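Local coordinates for aminotransferase (Psychrobacter arcticus 273-4, PDB 3IF2), which binds pyridoxal 5'-phosphate and probably transfers amino groups between amino acids and keto acids, perhaps as a valine-pyruvate transaminase, at residues E194-L199 / A232-R237; I210-P215 / E226-L231; E384-K389 / G434-E439; M417-A420 / T425-D428; E50-T55 / K326-N331. All coordinates share one frame; numbering follows the deposited sequence. Where two conformers were deposited one is given.

Interaction 1: E194-L199 / A232-R237; sequences EALENL and AEIAKR
Leu196 and Glu197 meet Ile234 and Arg237 in a helix-to-helix contact, half apolar and half a salt bridge, on the periphery of the cofactor-binding domain of this fold type I aminotransferase. Helix 193-197 is short and follows strand 183-190; helix 225-237 is the connecting helix of a beta-alpha-beta unit. The pair lies well away from the cofactor.

The apolar half is buried. Leu196 CD2 comes to 3.7 Å from Ile234 CD1, and Leu202 of helix 200-203 touches both side chains, while Leu148 of strand 142-149 also packs on Leu196. Leu196 turns its CG away from the backbone N (chi1 -179°), which carries the CD2 branch to the isoleucine.

Glu197 leaves its helix without pointing at the neighbour, but a bend at chi2 brings the carboxylate over. Ile234 lies beneath the charged pair, its CG1 3.7 Å from Glu197 OE2, so the aliphatic chain shields one side of the bridge. The other oxygen, OE1, has a weak hydrogen bond to His230, one turn earlier on the facing helix. Shortening Glu197 to an alanine is likely to leave the Arg237 guanidinium without its carboxylate mate, freer to swing, and to uncover Ile234.

Arg237 runs out extended and turns at chi3 to present one amino group edge-on. Its NH1 gives a nearly straight bond (169°) of 3.1 Å to the anti lone pair of Glu197 OE2, with the carboxylate and guanidinium planes only 4° apart.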
# COMPACT_ATOMS: atom_id res chain seq x y z
N GLU A 194 -7.52 -2.83 -37.11
CA GLU A 194 -8.29 -3.90 -37.80
C GLU A 194 -8.53 -5.04 -36.79
O GLU A 194 -9.68 -5.40 -36.53
CB GLU A 194 -7.56 -4.41 -39.07
CG GLU A 194 -8.31 -5.46 -39.89
N ALA A 195 -7.44 -5.53 -36.19
CA ALA A 195 -7.47 -6.61 -35.20
C ALA A 195 -8.23 -6.27 -33.92
O ALA A 195 -9.03 -7.07 -33.44
CB ALA A 195 -6.06 -7.03 -34.85
N LEU A 196 -7.99 -5.07 -33.38
CA LEU A 196 -8.61 -4.61 -32.13
C LEU A 196 -10.12 -4.40 -32.24
O LEU A 196 -10.90 -4.91 -31.42
CB LEU A 196 -7.93 -3.32 -31.64
CG LEU A 196 -8.35 -2.62 -30.33
CD1 LEU A 196 -7.24 -1.65 -29.89
CD2 LEU A 196 -9.69 -1.89 -30.38
N GLU A 197 -10.52 -3.68 -33.28
CA GLU A 197 -11.92 -3.25 -33.47
C GLU A 197 -12.84 -4.44 -33.81
O GLU A 197 -14.05 -4.36 -33.57
CB GLU A 197 -11.95 -2.11 -34.50
CG GLU A 197 -13.04 -1.02 -34.34
CD GLU A 197 -12.55 0.39 -34.81
OE1 GLU A 197 -11.49 0.51 -35.48
OE2 GLU A 197 -13.23 1.40 -34.49
N ASN A 198 -12.25 -5.52 -34.32
CA ASN A 198 -12.93 -6.79 -34.63
C ASN A 198 -12.72 -7.90 -33.58
O ASN A 198 -13.24 -9.01 -33.76
CB ASN A 198 -12.51 -7.30 -36.02
CG ASN A 198 -13.04 -6.43 -37.14
OD1 ASN A 198 -14.24 -6.49 -37.48
ND2 ASN A 198 -12.17 -5.62 -37.74
N LEU A 199 -12.00 -7.62 -32.49
CA LEU A 199 -11.79 -8.60 -31.41
C LEU A 199 -13.17 -9.06 -30.87
O LEU A 199 -14.00 -8.21 -30.52
CB LEU A 199 -10.96 -8.00 -30.28
CG LEU A 199 -10.44 -8.92 -29.18
CD1 LEU A 199 -9.45 -9.93 -29.75
CD2 LEU A 199 -9.77 -8.08 -28.13
N ALA A 232 -10.08 6.50 -27.53
CA ALA A 232 -11.12 7.20 -26.77
C ALA A 232 -12.53 7.01 -27.39
O ALA A 232 -13.49 6.85 -26.64
CB ALA A 232 -10.79 8.69 -26.63
N GLU A 233 -12.65 7.01 -28.73
CA GLU A 233 -13.95 6.75 -29.41
C GLU A 233 -14.40 5.31 -29.17
O GLU A 233 -15.53 5.08 -28.74
CB GLU A 233 -13.89 6.92 -30.94
CG GLU A 233 -13.68 8.32 -31.49
CD GLU A 233 -13.69 8.33 -33.04
OE1 GLU A 233 -12.95 7.52 -33.67
OE2 GLU A 233 -14.44 9.16 -33.62
N ILE A 234 -13.49 4.37 -29.44
CA ILE A 234 -13.75 2.93 -29.25
C ILE A 234 -14.21 2.69 -27.82
O ILE A 234 -15.24 2.07 -27.60
CB ILE A 234 -12.52 2.03 -29.59
CG1 ILE A 234 -12.17 2.12 -31.07
CG2 ILE A 234 -12.81 0.57 -29.28
CD1 ILE A 234 -10.91 1.40 -31.42
N ALA A 235 -13.47 3.25 -26.85
CA ALA A 235 -13.85 3.13 -25.42
C ALA A 235 -15.25 3.68 -25.14
O ALA A 235 -16.04 3.01 -24.50
CB ALA A 235 -12.83 3.80 -24.51
N LYS A 236 -15.55 4.88 -25.66
CA LYS A 236 -16.87 5.50 -25.43
C LYS A 236 -18.01 4.66 -26.02
O LYS A 236 -19.06 4.53 -25.39
CB LYS A 236 -16.93 6.94 -25.99
CG LYS A 236 -18.15 7.75 -25.49
CD LYS A 236 -18.45 8.97 -26.37
CE LYS A 236 -19.74 9.68 -25.90
NZ LYS A 236 -20.12 10.83 -26.76
N ARG A 237 -17.78 4.10 -27.21
CA ARG A 237 -18.77 3.27 -27.92
C ARG A 237 -19.20 2.08 -27.10
O ARG A 237 -20.41 1.82 -26.98
CB ARG A 237 -18.21 2.78 -29.26
CG ARG A 237 -19.21 2.09 -30.23
CD ARG A 237 -18.46 1.57 -31.46
NE ARG A 237 -17.64 2.65 -32.05
CZ ARG A 237 -16.51 2.51 -32.77
NH1 ARG A 237 -15.98 1.31 -33.06
NH2 ARG A 237 -15.89 3.62 -33.20

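Interaction 2: I210-P215 / E226-L231; sequences ICCSRP and EEMAHL
Arg214 and Met228 run antiparallel alongside each other, and Met228 roofs one face of the guanidinium. Met228, a selenomethionine here, sets its CG squarely over the centre of that group, 3.6 Å above the plane. Arg214 gets there by staying extended from CG to NE, with CG anti to the backbone N (chi1 -162°). Met228 does the reverse: it folds at chi2 and again at chi3, which tucks SE back to 4.1 Å from Arg214 CD and leaves it 4.3 Å from Cys212 SG. At the other end, Ile210 CD1 sits 4.2 Å from Leu231 O.

The guanidinium is buried but well served: NE bonds to Leu223 O, NH1 to His261 O, and NH2 makes a salt bridge with Asp225. Putting a leucine at Arg214 would probably strand Asp225 without its counter-charge and leave those two carbonyls short of donors.

Strand 207-213 and helix 225-237 are the first two elements of a beta-alpha-beta crossover that strand 242-245 completes. Met228 also touches Ile244 there, Leu231 leans outward on helix 193-197, and Ser213 at the strand's end touches the cofactor.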
# COMPACT_ATOMS: atom_id res chain seq x y z
N ILE A 210 -10.03 -0.34 -21.24
CA ILE A 210 -8.87 -0.31 -22.15
C ILE A 210 -7.75 0.34 -21.36
O ILE A 210 -8.00 1.30 -20.63
CB ILE A 210 -9.12 0.48 -23.45
CG1 ILE A 210 -10.29 -0.11 -24.23
CG2 ILE A 210 -7.87 0.44 -24.33
CD1 ILE A 210 -10.59 0.61 -25.56
N CYS A 211 -6.53 -0.17 -21.49
CA CYS A 211 -5.37 0.39 -20.79
C CYS A 211 -4.05 0.38 -21.57
O CYS A 211 -3.77 -0.56 -22.32
CB CYS A 211 -5.15 -0.35 -19.48
SG CYS A 211 -3.86 0.42 -18.45
N CYS A 212 -3.25 1.43 -21.37
CA CYS A 212 -1.90 1.52 -21.94
C CYS A 212 -1.02 2.57 -21.25
O CYS A 212 -1.53 3.49 -20.63
CB CYS A 212 -1.96 1.86 -23.41
SG CYS A 212 -2.65 3.45 -23.68
N SER A 213 0.29 2.40 -21.40
CA SER A 213 1.30 3.30 -20.87
C SER A 213 1.77 4.23 -21.98
O SER A 213 1.95 3.79 -23.12
CB SER A 213 2.47 2.53 -20.25
OG SER A 213 2.97 1.52 -21.09
N ARG A 214 1.95 5.52 -21.64
CA ARG A 214 2.32 6.56 -22.59
C ARG A 214 3.23 7.63 -21.93
O ARG A 214 2.73 8.47 -21.15
CB ARG A 214 1.04 7.21 -23.15
CG ARG A 214 1.25 8.00 -24.43
CD ARG A 214 0.07 8.88 -24.72
NE ARG A 214 0.16 9.52 -26.04
CZ ARG A 214 -0.44 10.66 -26.41
NH1 ARG A 214 -1.18 11.39 -25.57
NH2 ARG A 214 -0.25 11.10 -27.66
N PRO A 215 4.56 7.58 -22.17
CA PRO A 215 5.33 6.58 -22.94
C PRO A 215 5.32 5.19 -22.29
O PRO A 215 5.06 5.05 -21.09
CB PRO A 215 6.75 7.15 -23.01
CG PRO A 215 6.79 8.32 -22.10
CD PRO A 215 5.41 8.68 -21.68
N GLU A 226 -3.36 10.84 -32.73
CA GLU A 226 -4.41 10.23 -33.57
C GLU A 226 -4.78 8.83 -33.06
O GLU A 226 -5.96 8.47 -33.03
CB GLU A 226 -3.99 10.16 -35.04
CG GLU A 226 -5.14 9.86 -36.00
CD GLU A 226 -4.68 9.69 -37.43
OE1 GLU A 226 -3.46 9.59 -37.66
OE2 GLU A 226 -5.55 9.65 -38.31
N GLU A 227 -3.78 8.06 -32.63
CA GLU A 227 -4.02 6.71 -32.06
C GLU A 227 -4.84 6.79 -30.74
O GLU A 227 -5.78 5.99 -30.54
CB GLU A 227 -2.71 5.93 -31.84
CG GLU A 227 -2.09 5.36 -33.13
CD GLU A 227 -0.72 4.70 -32.93
OE1 GLU A 227 0.00 5.05 -31.97
OE2 GLU A 227 -0.36 3.84 -33.75
N MSE A 228 -4.51 7.77 -29.89
CA MSE A 228 -5.26 7.99 -28.63
C MSE A 228 -6.71 8.45 -28.83
O MSE A 228 -7.60 8.03 -28.07
CB MSE A 228 -4.54 8.98 -27.71
CG MSE A 228 -3.18 8.51 -27.20
SE MSE A 228 -3.08 6.76 -26.33
CE MSE A 228 -4.60 7.02 -25.15
N ALA A 229 -6.93 9.31 -29.82
CA ALA A 229 -8.28 9.80 -30.14
C ALA A 229 -9.19 8.64 -30.55
O ALA A 229 -10.32 8.54 -30.09
CB ALA A 229 -8.24 10.84 -31.25
N HIS A 230 -8.65 7.77 -31.40
CA HIS A 230 -9.36 6.59 -31.91
C HIS A 230 -9.73 5.68 -30.72
O HIS A 230 -10.89 5.26 -30.61
CB HIS A 230 -8.47 5.85 -32.93
CG HIS A 230 -9.20 4.88 -33.81
ND1 HIS A 230 -8.67 4.45 -35.00
CD2 HIS A 230 -10.42 4.30 -33.70
CE1 HIS A 230 -9.51 3.61 -35.57
NE2 HIS A 230 -10.58 3.50 -34.80
N LEU A 231 -8.77 5.42 -29.82
CA LEU A 231 -9.02 4.58 -28.63
C LEU A 231 -10.09 5.18 -27.71
O LEU A 231 -10.94 4.43 -27.19
CB LEU A 231 -7.73 4.27 -27.85
CG LEU A 231 -6.72 3.34 -28.53
CD1 LEU A 231 -5.39 3.40 -27.80
CD2 LEU A 231 -7.23 1.89 -28.67

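Interaction 3: E384-K389 / G434-E439; sequences ERLKAK and GEVVRE
Val436 is the centre of this small contact, wedged between Leu386 of the facing helix and Lys389 just beyond its end. Its CG2 methyl does most of the touching, lying 4.1 Å from Leu386 CD2 and 3.9 Å from Lys389 CD. That methyl is anti to the carbonyl carbon of Val436, which turns it across the gap. No hydrogen bond joins the two segments.

Leu386 does not start out toward Val436; its CD2 branch makes the approach, and Leu386 also touches Ile393 beyond the helix. Lys389 uses only its aliphatic part. The chain lies over Val436 CG2 and then bends at chi3 (89°) and chi4, carrying the charged amine past the valine. Its backbone N bonds to Leu386 O at 3.0 Å, and this turn sets where the lysine leaves the chain.

Helices 379-388 and 423-441 both belong to the smaller C-terminal domain of this aminotransferase fold. One turn back, Leu382 extends the apolar seam, touching both Val436 and Val437.

Further out, polar pairs flank the helices. Arg385 NE is in a salt bridge with Asp381 on its own helix, while Arg385 NH1 and Glu439 OE1 stay 5.6 Å apart. Lys387 NZ meets Glu384 OE1 from above the carboxylate plane, at 3.0 Å. On the far helix, Arg438 folds back so that Gly434 O lies 3.4 Å above its guanidinium plane, near the rim, and its NH1 bonds to Ala351 O.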
# COMPACT_ATOMS: atom_id res chain seq x y z
N GLU A 384 20.48 -15.18 -19.86
CA GLU A 384 21.24 -16.12 -19.02
C GLU A 384 22.74 -16.03 -19.27
O GLU A 384 23.53 -16.06 -18.33
CB GLU A 384 20.77 -17.58 -19.23
CG GLU A 384 19.32 -17.89 -18.81
CD GLU A 384 19.04 -17.82 -17.30
OE1 GLU A 384 19.98 -18.02 -16.50
OE2 GLU A 384 17.86 -17.59 -16.93
N ARG A 385 23.12 -15.92 -20.54
CA ARG A 385 24.54 -15.81 -20.93
C ARG A 385 25.18 -14.52 -20.45
O ARG A 385 26.30 -14.55 -19.95
CB ARG A 385 24.71 -15.95 -22.44
CG ARG A 385 24.45 -17.36 -22.93
CD ARG A 385 24.22 -17.36 -24.42
NE ARG A 385 23.74 -18.66 -24.88
CZ ARG A 385 24.37 -19.51 -25.70
NH1 ARG A 385 25.54 -19.23 -26.28
NH2 ARG A 385 23.75 -20.66 -25.99
N LEU A 386 24.46 -13.41 -20.62
CA LEU A 386 24.90 -12.09 -20.13
C LEU A 386 24.99 -12.09 -18.59
O LEU A 386 25.96 -11.56 -18.04
CB LEU A 386 23.98 -10.97 -20.63
CG LEU A 386 23.89 -10.73 -22.13
CD1 LEU A 386 22.74 -9.80 -22.46
CD2 LEU A 386 25.20 -10.18 -22.67
N LYS A 387 23.99 -12.69 -17.91
CA LYS A 387 23.97 -12.78 -16.42
C LYS A 387 25.21 -13.50 -15.87
O LYS A 387 25.76 -13.05 -14.85
CB LYS A 387 22.67 -13.44 -15.91
CG LYS A 387 22.56 -13.64 -14.37
CD LYS A 387 21.11 -13.89 -13.88
CE LYS A 387 20.45 -15.11 -14.55
NZ LYS A 387 21.07 -16.43 -14.23
N ALA A 388 25.62 -14.58 -16.54
CA ALA A 388 26.83 -15.35 -16.20
C ALA A 388 28.13 -14.56 -16.47
O ALA A 388 29.17 -14.92 -15.92
CB ALA A 388 26.85 -16.73 -16.93
N LYS A 389 28.08 -13.52 -17.33
CA LYS A 389 29.21 -12.60 -17.62
C LYS A 389 29.04 -11.21 -16.93
O LYS A 389 29.63 -10.20 -17.37
CB LYS A 389 29.43 -12.45 -19.14
CG LYS A 389 29.66 -13.79 -19.86
CD LYS A 389 29.97 -13.66 -21.36
CE LYS A 389 31.47 -13.51 -21.63
NZ LYS A 389 32.26 -14.77 -21.39
N GLY A 434 27.64 -6.40 -27.04
CA GLY A 434 28.17 -6.43 -28.39
C GLY A 434 28.99 -7.67 -28.69
O GLY A 434 28.79 -8.31 -29.73
N GLU A 435 29.90 -8.03 -27.78
CA GLU A 435 30.77 -9.20 -27.96
C GLU A 435 29.95 -10.48 -28.05
O GLU A 435 30.07 -11.22 -29.03
CB GLU A 435 31.84 -9.28 -26.86
CG GLU A 435 32.97 -8.23 -27.05
CD GLU A 435 33.87 -8.05 -25.83
OE1 GLU A 435 33.36 -8.07 -24.69
OE2 GLU A 435 35.09 -7.84 -26.02
N VAL A 436 29.07 -10.70 -27.07
CA VAL A 436 28.23 -11.90 -27.02
C VAL A 436 27.35 -12.06 -28.28
O VAL A 436 27.35 -13.14 -28.90
CB VAL A 436 27.40 -11.98 -25.72
CG1 VAL A 436 26.40 -13.14 -25.75
CG2 VAL A 436 28.33 -12.11 -24.51
N VAL A 437 26.67 -10.97 -28.67
CA VAL A 437 25.75 -10.98 -29.83
C VAL A 437 26.47 -11.12 -31.17
O VAL A 437 26.01 -11.87 -32.03
CB VAL A 437 24.81 -9.74 -29.83
CG1 VAL A 437 24.03 -9.63 -31.14
CG2 VAL A 437 23.85 -9.79 -28.63
N ARG A 438 27.58 -10.41 -31.36
CA ARG A 438 28.36 -10.54 -32.59
C ARG A 438 28.85 -11.98 -32.76
O ARG A 438 28.72 -12.54 -33.85
CB ARG A 438 29.55 -9.58 -32.63
CG ARG A 438 29.21 -8.11 -32.93
CD ARG A 438 30.48 -7.34 -33.37
NE ARG A 438 31.60 -7.52 -32.45
CZ ARG A 438 31.81 -6.86 -31.31
NH1 ARG A 438 30.97 -5.92 -30.87
NH2 ARG A 438 32.89 -7.18 -30.57
N GLU A 439 29.36 -12.56 -31.68
CA GLU A 439 29.87 -13.94 -31.65
C GLU A 439 28.77 -14.94 -32.07
O GLU A 439 29.05 -15.91 -32.79
CB GLU A 439 30.47 -14.25 -30.26
CG GLU A 439 31.30 -15.52 -30.10
CD GLU A 439 30.50 -16.81 -30.02
OE1 GLU A 439 29.31 -16.80 -29.62
OE2 GLU A 439 31.07 -17.87 -30.34

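Interaction 4: M417-A420 / T425-D428; sequences MSIA and TLID
Leu426 reaches across to Ser418 and Ile419, and its CD2 methyl alone accounts for both close approaches. The apolar one is to Ile419 CG2, at 4.1 Å. Leu426 has CG anti to its carbonyl carbon (chi1 -75°), which sends the branched end straight at the facing chain. Ile419 behaves differently: CG1 occupies the crowded position between backbone N and carbonyl carbon (chi1 58°), and its end leads off toward helix 324-351, where Tyr337 and Ala344 receive it. CG2 is thereby left to face the leucine. Leu37 packs against Leu426 too, and Met417, a selenomethionine, turns to Leu348 and Leu368.

The second approach is a methyl set against a backbone carbonyl, with Leu426 CD2 3.5 Å from Ser418 O. It is van der Waals packing.

Hydrogen bonds stay within each side or go elsewhere. Ser418 OG accepts from Ala420 N at 3.2 Å with an angle of 151° at the hydrogen, forming an ST turn that bends the chain as it leaves the strand. Ile419 O is taken by Gln340 NE2. Ahead of Leu426, Thr425 N bonds to the carboxylate of Asp422.

Strand 414-418, a short turn and helix 423-441 make up a beta-alpha unit in the C-terminal domain of this fold type I aminotransferase. The ST turn ends its strand with the nearest atoms of the Ser418 side chain and the bound cofactor about 10 Å apart.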
# COMPACT_ATOMS: atom_id res chain seq x y z
N MSE A 417 16.73 -2.43 -21.97
CA MSE A 417 17.99 -1.93 -21.38
C MSE A 417 17.72 -0.59 -20.71
O MSE A 417 17.15 0.29 -21.34
CB MSE A 417 19.01 -1.73 -22.49
CG MSE A 417 20.39 -1.34 -22.01
SE MSE A 417 21.61 -1.08 -23.48
CE MSE A 417 20.75 0.48 -24.20
N SER A 418 18.14 -0.42 -19.46
CA SER A 418 17.93 0.85 -18.77
C SER A 418 19.00 1.89 -19.15
O SER A 418 20.20 1.62 -19.01
CB SER A 418 17.92 0.68 -17.25
OG SER A 418 17.71 1.98 -16.63
N ILE A 419 18.56 3.05 -19.64
CA ILE A 419 19.47 4.18 -19.90
C ILE A 419 19.54 5.16 -18.70
O ILE A 419 20.13 6.21 -18.84
CB ILE A 419 19.28 4.85 -21.31
CG1 ILE A 419 17.86 5.40 -21.56
CG2 ILE A 419 19.69 3.84 -22.41
CD1 ILE A 419 17.45 6.55 -20.66
N ALA A 420 18.93 4.81 -17.55
CA ALA A 420 19.07 5.57 -16.30
C ALA A 420 20.41 5.29 -15.62
O ALA A 420 20.83 6.07 -14.77
CB ALA A 420 17.94 5.24 -15.34
N THR A 425 28.55 2.18 -16.55
CA THR A 425 27.76 0.95 -16.60
C THR A 425 27.28 0.70 -18.05
O THR A 425 27.38 -0.41 -18.53
CB THR A 425 26.58 0.94 -15.58
OG1 THR A 425 27.08 1.15 -14.25
CG2 THR A 425 25.82 -0.38 -15.61
N LEU A 426 26.80 1.75 -18.73
CA LEU A 426 26.35 1.65 -20.13
C LEU A 426 27.48 1.28 -21.10
O LEU A 426 27.24 0.50 -22.03
CB LEU A 426 25.64 2.93 -20.60
CG LEU A 426 24.21 3.23 -20.13
CD1 LEU A 426 23.89 4.73 -20.31
CD2 LEU A 426 23.15 2.35 -20.83
N ILE A 427 28.69 1.83 -20.89
CA ILE A 427 29.85 1.53 -21.74
C ILE A 427 30.27 0.04 -21.61
O ILE A 427 30.43 -0.67 -22.61
CB ILE A 427 31.10 2.45 -21.42
CG1 ILE A 427 30.81 3.94 -21.70
CG2 ILE A 427 32.35 2.03 -22.22
CD1 ILE A 427 31.90 4.89 -21.13
N ASP A 428 30.46 -0.39 -20.35
CA ASP A 428 30.85 -1.76 -20.01
C ASP A 428 29.81 -2.80 -20.46
O ASP A 428 30.16 -3.82 -21.06
CB ASP A 428 31.07 -1.91 -18.49
CG ASP A 428 32.25 -1.09 -17.97
OD1 ASP A 428 33.01 -0.47 -18.75
OD2 ASP A 428 32.41 -1.08 -16.73

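Interaction 5: E50-T55 / K326-N331; sequences ELFLET and KQLSDN
The Phe52 ring, the flat group of this contact, meets Leu328 through CE1, with the leucine's CD2 methyl coming in obliquely at 4.1 Å and the two side chains crossing at about a right angle. Ile315 of helix 311-321 and Leu279 of the same chain, and Ile73 of the second subunit, also pack on Phe52, which places the contact next to the dimer interface. This is plain helix-helix packing in the fold type I aminotransferase, with helix 46-60 near the N terminus laid against the start of the long helix 324-351.

Leu328 projects between Leu51 and Phe52. Its CD1 lies 3.9 Å from Leu51 CD2, and the other methyl, CD2, is 4.1 Å from that same atom while also touching the ring. Both leucines hold CG anti to the backbone N (chi1 176° and -179°), which brings their branched ends together at a slant between the helices. Leu319 covers Leu51 from helix 311-321.

Beside the apolar patch, Glu54 forms a salt bridge with Arg324, a second tie to the long helix. Leu51 O is gripped twice by Thr55, one turn on: by N at 3.0 Å and by OG1 at 2.9 Å, from opposite faces of its plane.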
# COMPACT_ATOMS: atom_id res chain seq x y z
N GLU A 50 18.95 18.31 -5.09
CA GLU A 50 19.15 19.60 -4.44
C GLU A 50 17.81 20.28 -4.15
O GLU A 50 17.64 20.82 -3.04
CB GLU A 50 20.04 20.52 -5.30
CG GLU A 50 21.52 20.17 -5.16
CD GLU A 50 22.37 20.53 -6.36
OE1 GLU A 50 21.92 21.24 -7.29
OE2 GLU A 50 23.53 20.04 -6.37
N LEU A 51 16.90 20.28 -5.13
CA LEU A 51 15.56 20.87 -4.93
C LEU A 51 14.76 20.11 -3.86
O LEU A 51 14.09 20.72 -3.02
CB LEU A 51 14.77 20.96 -6.23
CG LEU A 51 13.32 21.48 -6.18
CD1 LEU A 51 13.15 22.80 -5.40
CD2 LEU A 51 12.80 21.61 -7.61
N PHE A 52 14.81 18.78 -3.94
CA PHE A 52 14.18 17.93 -2.96
C PHE A 52 14.73 18.16 -1.55
O PHE A 52 13.93 18.27 -0.61
CB PHE A 52 14.28 16.43 -3.32
CG PHE A 52 13.44 15.99 -4.53
CD1 PHE A 52 12.27 16.68 -4.94
CD2 PHE A 52 13.76 14.81 -5.18
CE1 PHE A 52 11.52 16.24 -6.03
CE2 PHE A 52 13.00 14.36 -6.27
CZ PHE A 52 11.87 15.09 -6.69
N LEU A 53 16.05 18.26 -1.40
CA LEU A 53 16.67 18.48 -0.08
C LEU A 53 16.25 19.82 0.51
O LEU A 53 15.94 19.89 1.70
CB LEU A 53 18.21 18.40 -0.14
CG LEU A 53 18.97 18.36 1.19
CD1 LEU A 53 18.33 17.38 2.21
CD2 LEU A 53 20.43 18.05 0.95
N GLU A 54 16.21 20.85 -0.33
CA GLU A 54 15.73 22.19 0.06
C GLU A 54 14.29 22.13 0.56
O GLU A 54 13.98 22.69 1.61
CB GLU A 54 15.86 23.16 -1.11
CG GLU A 54 15.14 24.51 -1.00
CD GLU A 54 15.26 25.29 -2.29
OE1 GLU A 54 16.40 25.65 -2.65
OE2 GLU A 54 14.22 25.51 -2.96
N THR A 55 13.43 21.48 -0.20
CA THR A 55 12.02 21.35 0.17
C THR A 55 11.88 20.61 1.53
O THR A 55 11.18 21.09 2.41
CB THR A 55 11.19 20.66 -0.92
OG1 THR A 55 11.42 21.32 -2.18
CG2 THR A 55 9.73 20.72 -0.59
N LYS A 326 7.00 21.11 -12.70
CA LYS A 326 7.02 21.18 -14.16
C LYS A 326 8.39 21.68 -14.68
O LYS A 326 8.94 21.12 -15.63
CB LYS A 326 5.89 22.10 -14.64
CG LYS A 326 5.53 21.95 -16.10
CD LYS A 326 4.30 22.81 -16.49
CE LYS A 326 3.75 22.46 -17.88
NZ LYS A 326 4.79 22.49 -18.94
N GLN A 327 8.95 22.71 -14.03
CA GLN A 327 10.26 23.27 -14.42
C GLN A 327 11.38 22.26 -14.19
O GLN A 327 12.28 22.12 -15.03
CB GLN A 327 10.59 24.57 -13.70
CG GLN A 327 9.58 25.67 -13.94
CD GLN A 327 9.99 26.96 -13.28
OE1 GLN A 327 10.93 27.63 -13.75
NE2 GLN A 327 9.31 27.33 -12.17
N LEU A 328 11.31 21.56 -13.07
CA LEU A 328 12.23 20.48 -12.75
C LEU A 328 12.19 19.38 -13.86
O LEU A 328 13.22 18.88 -14.29
CB LEU A 328 11.82 19.88 -11.41
CG LEU A 328 12.64 18.74 -10.83
CD1 LEU A 328 14.00 19.32 -10.49
CD2 LEU A 328 11.95 18.14 -9.61
N SER A 329 10.99 19.01 -14.28
CA SER A 329 10.79 17.99 -15.31
C SER A 329 11.34 18.41 -16.68
O SER A 329 12.06 17.65 -17.33
CB SER A 329 9.30 17.69 -15.45
OG SER A 329 8.79 17.17 -14.25
N ASP A 330 11.02 19.63 -17.09
CA ASP A 330 11.43 20.13 -18.39
C ASP A 330 12.90 20.49 -18.48
O ASP A 330 13.52 20.21 -19.51
CB ASP A 330 10.60 21.37 -18.79
CG ASP A 330 9.10 21.09 -18.86
OD1 ASP A 330 8.70 19.93 -19.02
OD2 ASP A 330 8.31 22.05 -18.76
N ASN A 331 13.46 21.10 -17.43
CA ASN A 331 14.86 21.58 -17.46
C ASN A 331 15.92 20.56 -17.06
O ASN A 331 17.04 20.62 -17.58
CB ASN A 331 15.04 22.84 -16.57
CG ASN A 331 14.16 24.01 -17.01
OD1 ASN A 331 13.68 24.06 -18.14
ND2 ASN A 331 13.95 24.97 -16.12

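In the fold
From the N terminus, interaction 5 opens first, at helix 46-60, and closes only at helix 324-351, bringing the N-terminal region against the long helix beside the dimer interface. Within that long excursion lies interaction 1, which closes 194-199 onto 232-237, and nested inside it again is interaction 2. These two share helix 225-237 and touch, Leu196 CD1 standing 3.7 Å from Leu231 CD2; together they bind outer helix, connecting helix and central sheet. After interaction 5 has closed, interaction 3 spans 384-439 and encloses interaction 4; both use helix 423-441 in the C-terminal domain. No loops cross.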